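Local coordinates for FAD-binding oxidoreductase (Gulosibacter chungangensis, PDB 7PBG), which oxidises 4-ethylphenol, dehydrogenating its ethyl group to give 4-vinylphenol, with a covalently bound FAD, at residues I148-L153 / H372-G377. Residues are numbered along the deposited sequence; the frame is centred on the assembly and turned at random.
Sequences IDPAEL and HELNTG. With FAD (flavin-adenine dinucleotide), chain C.
L374 reaches from the last turn of helix 363-375 to the loop that carries P150, A151 and E152 past the flavin. Its CB leaves the helix beside this loop rather than straight at it, and with CG anti to the carbonyl carbon (chi1 -64°) the branched end comes nearer. There the two methyls part. L374 CD1 lies 4.0 Å from E152 CA and equally close to E152 CG. L374 CD2 packs 3.7 Å from A151 O and also touches the ring of P150, with P150 CG 4.2 Å from it. An alanine in place of L374 would probably leave a gap where the two methyls meet A151 O, the CA and CG of E152 and the P150 ring.

The backbone continues the contact where the helix ends. P150 CD sits 3.8 Å from L374 O, and G377 CA approaches I148 O to 3.2 Å. A CB on G377 would collide with that oxygen, and its positive phi (88°) suits the C-prime position of a Schellman motif, with G377 N bonded to L374 O and the N of the following residue to E373 O. No direct hydrogen bond crosses; two waters bridge instead, one donating to both P150 O and L374 O, the other accepting from I148 N and donating to G377 O.

On its far side the loop faces the cofactor: E152 N makes a weak hydrogen bond to FAD O4 (3.4 Å, N-H...O4 angle 138°), E152 CG lies 3.4 Å from the same FAD O4, and A151 CB packs against the pyrimidine end of the isoalloxazine. The E152 carboxylate turns elsewhere, to S383 through OE1 and to R371 in a salt bridge through OE2. The touching residues are all buried, and the contact joins the FAD-binding region to the C-terminal region at the flavin site, as expected of the two-domain flavoproteins with a PCMH-type FAD-binding fold.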
ATOM      1  N   ILE A 148     -13.605  14.192   1.225  1.00 19.07           N
ATOM      2  CA  ILE A 148     -12.575  13.692   2.160  1.00 20.79           C
ATOM      3  C   ILE A 148     -13.100  12.429   2.866  1.00 20.14           C
ATOM      4  O   ILE A 148     -14.264  12.048   2.724  1.00 17.98           O
ATOM      5  CB  ILE A 148     -12.147  14.759   3.149  1.00 21.99           C
ATOM      6  CG1 ILE A 148     -13.249  15.081   4.156  1.00 22.43           C
ATOM      7  CG2 ILE A 148     -11.695  16.021   2.422  1.00 22.72           C
ATOM      8  CD1 ILE A 148     -12.709  15.644   5.449  1.00 23.47           C
ATOM      9  N   ASP A 149     -12.218  11.810   3.634  1.00 17.98           N
ATOM     10  CA  ASP A 149     -12.515  10.576   4.399  1.00 18.97           C
ATOM     11  C   ASP A 149     -12.139  10.857   5.846  1.00 17.41           C
ATOM     12  O   ASP A 149     -10.968  10.662   6.252  1.00 18.30           O
ATOM     13  CB  ASP A 149     -11.782   9.333   3.892  1.00 17.27           C
ATOM     14  CG  ASP A 149     -12.252   8.084   4.600  1.00 19.24           C
ATOM     15  OD1 ASP A 149     -13.093   7.378   4.031  1.00 19.96           O
ATOM     16  OD2 ASP A 149     -11.772   7.846   5.719  1.00 20.24           O
ATOM     17  N   PRO A 150     -13.055  11.452   6.640  1.00 17.59           N
ATOM     18  CA  PRO A 150     -12.725  11.762   8.025  1.00 17.20           C
ATOM     19  C   PRO A 150     -12.808  10.535   8.942  1.00 17.88           C
ATOM     20  O   PRO A 150     -13.660   9.659   8.838  1.00 17.02           O
ATOM     21  CB  PRO A 150     -13.777  12.802   8.439  1.00 17.54           C
ATOM     22  CG  PRO A 150     -14.989  12.493   7.546  1.00 19.14           C
ATOM     23  CD  PRO A 150     -14.426  11.897   6.267  1.00 16.37           C
ATOM     24  N   ALA A 151     -11.943  10.528   9.955  1.00 17.94           N
ATOM     25  CA  ALA A 151     -12.151   9.745  11.185  1.00 19.98           C
ATOM     26  C   ALA A 151     -13.339  10.349  11.949  1.00 20.57           C
ATOM     27  O   ALA A 151     -14.003  11.338  11.456  1.00 20.54           O
ATOM     28  CB  ALA A 151     -10.863   9.788  11.994  1.00 20.07           C
ATOM     29  N   GLU A 152     -13.639   9.805  13.124  1.00 21.38           N
ATOM     30  CA  GLU A 152     -14.873  10.113  13.879  1.00 24.09           C
ATOM     31  C   GLU A 152     -14.838  11.543  14.402  1.00 21.66           C
ATOM     32  O   GLU A 152     -15.921  12.139  14.499  1.00 23.28           O
ATOM     33  CB  GLU A 152     -15.101   9.103  15.000  1.00 24.64           C
ATOM     34  CG  GLU A 152     -15.694   7.823  14.455  1.00 31.19           C
ATOM     35  CD  GLU A 152     -16.569   6.968  15.347  1.00 37.31           C
ATOM     36  OE1 GLU A 152     -17.091   7.458  16.384  1.00 44.51           O
ATOM     37  OE2 GLU A 152     -16.791   5.828  14.953  1.00 36.90           O
ATOM     38  N   LEU A 153     -13.661  12.096  14.676  1.00 20.31           N
ATOM     39  CA  LEU A 153     -13.602  13.446  15.284  1.00 19.93           C
ATOM     40  C   LEU A 153     -12.977  14.447  14.307  1.00 19.30           C
ATOM     41  O   LEU A 153     -11.879  14.201  13.804  1.00 20.03           O
ATOM     42  CB  LEU A 153     -12.825  13.314  16.596  1.00 21.22           C
ATOM     43  CG  LEU A 153     -13.481  12.389  17.610  1.00 23.10           C
ATOM     44  CD1 LEU A 153     -12.534  12.132  18.796  1.00 25.42           C
ATOM     45  CD2 LEU A 153     -14.778  12.973  18.091  1.00 23.68           C
ATOM     46  N   HIS A 372     -24.092   9.083   8.512  1.00 18.19           N
ATOM     47  CA  HIS A 372     -24.308   9.522   7.130  1.00 20.29           C
ATOM     48  C   HIS A 372     -23.314  10.639   6.812  1.00 21.45           C
ATOM     49  O   HIS A 372     -22.769  10.663   5.712  1.00 21.39           O
ATOM     50  CB  HIS A 372     -25.748   9.952   6.969  1.00 20.12           C
ATOM     51  CG  HIS A 372     -26.029  10.497   5.611  1.00 22.16           C
ATOM     52  ND1 HIS A 372     -25.957   9.718   4.506  1.00 18.20           N
ATOM     53  CD2 HIS A 372     -26.397  11.735   5.209  1.00 21.80           C
ATOM     54  CE1 HIS A 372     -26.294  10.439   3.457  1.00 23.01           C
ATOM     55  NE2 HIS A 372     -26.568  11.694   3.860  1.00 22.94           N
ATOM     56  N   GLU A 373     -23.121  11.571   7.736  1.00 19.85           N
ATOM     57  CA  GLU A 373     -22.160  12.666   7.547  1.00 20.16           C
ATOM     58  C   GLU A 373     -20.756  12.079   7.335  1.00 19.44           C
ATOM     59  O   GLU A 373     -20.114  12.377   6.274  1.00 17.73           O
ATOM     60  CB  GLU A 373     -22.238  13.633   8.709  1.00 19.28           C
ATOM     61  CG  GLU A 373     -23.350  14.636   8.556  1.00 22.67           C
ATOM     62  CD  GLU A 373     -23.431  15.635   9.687  1.00 27.36           C
ATOM     63  OE1 GLU A 373     -22.709  15.451  10.707  1.00 25.76           O
ATOM     64  OE2 GLU A 373     -24.292  16.547   9.593  1.00 29.66           O
ATOM     65  N   LEU A 374     -20.297  11.247   8.272  1.00 18.91           N
ATOM     66  CA  LEU A 374     -18.908  10.728   8.154  1.00 20.07           C
ATOM     67  C   LEU A 374     -18.774   9.978   6.831  1.00 18.73           C
ATOM     68  O   LEU A 374     -17.719  10.094   6.188  1.00 18.39           O
ATOM     69  CB  LEU A 374     -18.559   9.804   9.321  1.00 17.95           C
ATOM     70  CG  LEU A 374     -18.544  10.474  10.684  1.00 21.39           C
ATOM     71  CD1 LEU A 374     -18.174   9.489  11.741  1.00 20.54           C
ATOM     72  CD2 LEU A 374     -17.612  11.680  10.755  1.00 19.79           C
ATOM     73  N   ASN A 375     -19.777   9.183   6.483  1.00 17.65           N
ATOM     74  CA  ASN A 375     -19.710   8.257   5.319  1.00 18.19           C
ATOM     75  C   ASN A 375     -19.803   9.035   4.008  1.00 18.85           C
ATOM     76  O   ASN A 375     -19.514   8.442   2.957  1.00 18.88           O
ATOM     77  CB  ASN A 375     -20.770   7.155   5.324  1.00 18.34           C
ATOM     78  CG  ASN A 375     -20.641   6.290   6.540  1.00 19.88           C
ATOM     79  OD1 ASN A 375     -19.696   6.472   7.336  1.00 17.88           O
ATOM     80  ND2 ASN A 375     -21.561   5.349   6.658  1.00 22.38           N
ATOM     81  N   THR A 376     -20.259  10.284   4.070  1.00 19.02           N
ATOM     82  CA  THR A 376     -20.370  11.132   2.862  1.00 20.27           C
ATOM     83  C   THR A 376     -19.300  12.226   2.856  1.00 18.22           C
ATOM     84  O   THR A 376     -19.411  13.150   2.053  1.00 21.61           O
ATOM     85  CB  THR A 376     -21.778  11.711   2.691  1.00 21.41           C
ATOM     86  OG1 THR A 376     -22.136  12.535   3.800  1.00 18.97           O
ATOM     87  CG2 THR A 376     -22.818  10.637   2.457  1.00 22.65           C
ATOM     88  N   GLY A 377     -18.323  12.147   3.758  1.00 16.61           N
ATOM     89  CA  GLY A 377     -17.169  13.033   3.751  1.00 18.00           C
ATOM     90  C   GLY A 377     -17.398  14.319   4.523  1.00 18.23           C
ATOM     91  O   GLY A 377     -16.573  15.219   4.381  1.00 20.22           O
TER
HETATM   92  PA  FAD C 601      -1.358  13.088  15.902  1.00 17.83           P
HETATM   93  O1A FAD C 601      -1.556  12.973  17.379  1.00 19.12           O
HETATM   94  O2A FAD C 601      -0.869  14.399  15.339  1.00 18.25           O
HETATM   95  O5B FAD C 601      -0.347  11.972  15.463  1.00 16.85           O
HETATM   96  C5B FAD C 601      -0.445  10.639  15.944  1.00 16.90           C
HETATM   97  C4B FAD C 601       0.942  10.044  15.929  1.00 18.48           C
HETATM   98  O4B FAD C 601       1.448   9.953  14.565  1.00 18.57           O
HETATM   99  C3B FAD C 601       2.026  10.842  16.673  1.00 18.55           C
HETATM  100  O3B FAD C 601       2.001  10.573  18.072  1.00 20.59           O
HETATM  101  C2B FAD C 601       3.307  10.427  15.932  1.00 17.53           C
HETATM  102  O2B FAD C 601       3.746   9.175  16.424  1.00 19.38           O
HETATM  103  C1B FAD C 601       2.810  10.341  14.493  1.00 18.00           C
HETATM  104  N9A FAD C 601       2.892  11.573  13.753  1.00 19.11           N
HETATM  105  C8A FAD C 601       1.871  12.442  13.532  1.00 18.78           C
HETATM  106  N7A FAD C 601       2.239  13.459  12.809  1.00 19.27           N
HETATM  107  C5A FAD C 601       3.585  13.282  12.594  1.00 17.77           C
HETATM  108  C6A FAD C 601       4.520  14.009  11.851  1.00 18.35           C
HETATM  109  N6A FAD C 601       4.233  15.169  11.246  1.00 18.32           N
HETATM  110  N1A FAD C 601       5.787  13.537  11.829  1.00 20.84           N
HETATM  111  C2A FAD C 601       6.059  12.362  12.452  1.00 20.42           C
HETATM  112  N3A FAD C 601       5.248  11.577  13.150  1.00 20.79           N
HETATM  113  C4A FAD C 601       4.007  12.106  13.182  1.00 18.14           C
HETATM  114  N1  FAD C 601      -8.957   6.976  15.071  1.00 17.95           N
HETATM  115  C2  FAD C 601      -9.180   6.570  13.834  1.00 15.61           C
HETATM  116  O2  FAD C 601      -8.227   6.364  13.039  1.00 16.24           O
HETATM  117  N3  FAD C 601     -10.431   6.446  13.348  1.00 17.11           N
HETATM  118  C4  FAD C 601     -11.542   6.640  14.118  1.00 19.16           C
HETATM  119  O4  FAD C 601     -12.672   6.582  13.597  1.00 23.78           O
HETATM  120  C4X FAD C 601     -11.358   7.020  15.434  1.00 20.22           C
HETATM  121  N5  FAD C 601     -12.421   7.188  16.174  1.00 21.11           N
HETATM  122  C5X FAD C 601     -12.208   7.577  17.474  1.00 19.81           C
HETATM  123  C6  FAD C 601     -13.334   7.790  18.282  1.00 20.38           C
HETATM  124  C7  FAD C 601     -13.221   8.237  19.584  1.00 19.88           C
HETATM  125  C7M FAD C 601     -14.470   8.468  20.409  1.00 20.17           C
HETATM  126  C8  FAD C 601     -11.931   8.493  20.097  1.00 19.02           C
HETATM  127  C8M FAD C 601     -11.758   8.979  21.504  1.00 21.45           C
HETATM  128  C9  FAD C 601     -10.814   8.255  19.323  1.00 19.25           C
HETATM  129  C9A FAD C 601     -10.914   7.809  17.992  1.00 17.27           C
HETATM  130  N10 FAD C 601      -9.811   7.617  17.165  1.00 19.66           N
HETATM  131  C10 FAD C 601     -10.000   7.225  15.848  1.00 18.36           C
HETATM  132  C1' FAD C 601      -8.428   7.921  17.614  1.00 17.57           C
HETATM  133  C2' FAD C 601      -8.000   9.371  17.335  1.00 19.28           C
HETATM  134  O2' FAD C 601      -9.074  10.314  17.672  1.00 21.73           O
HETATM  135  C3' FAD C 601      -7.632   9.678  15.869  1.00 18.67           C
HETATM  136  O3' FAD C 601      -6.850   8.636  15.336  1.00 18.55           O
HETATM  137  C4' FAD C 601      -6.900  11.005  15.633  1.00 18.94           C
HETATM  138  O4' FAD C 601      -7.097  11.442  14.279  1.00 22.16           O
HETATM  139  C5' FAD C 601      -5.429  10.876  15.926  1.00 16.78           C
HETATM  140  O5' FAD C 601      -4.870  12.108  16.403  1.00 19.89           O
HETATM  141  P   FAD C 601      -4.214  13.167  15.405  1.00 19.61           P
HETATM  142  O1P FAD C 601      -4.184  14.499  16.093  1.00 19.52           O
HETATM  143  O2P FAD C 601      -4.961  13.052  14.115  1.00 19.17           O
HETATM  144  O3P FAD C 601      -2.723  12.631  15.189  1.00 18.08           O
HETATM  145  O   HOH W   1     -15.942  15.670   1.911  1.00 22.27           O
HETATM  146  O   HOH W   2     -15.192   8.702   6.869  1.00 21.16           O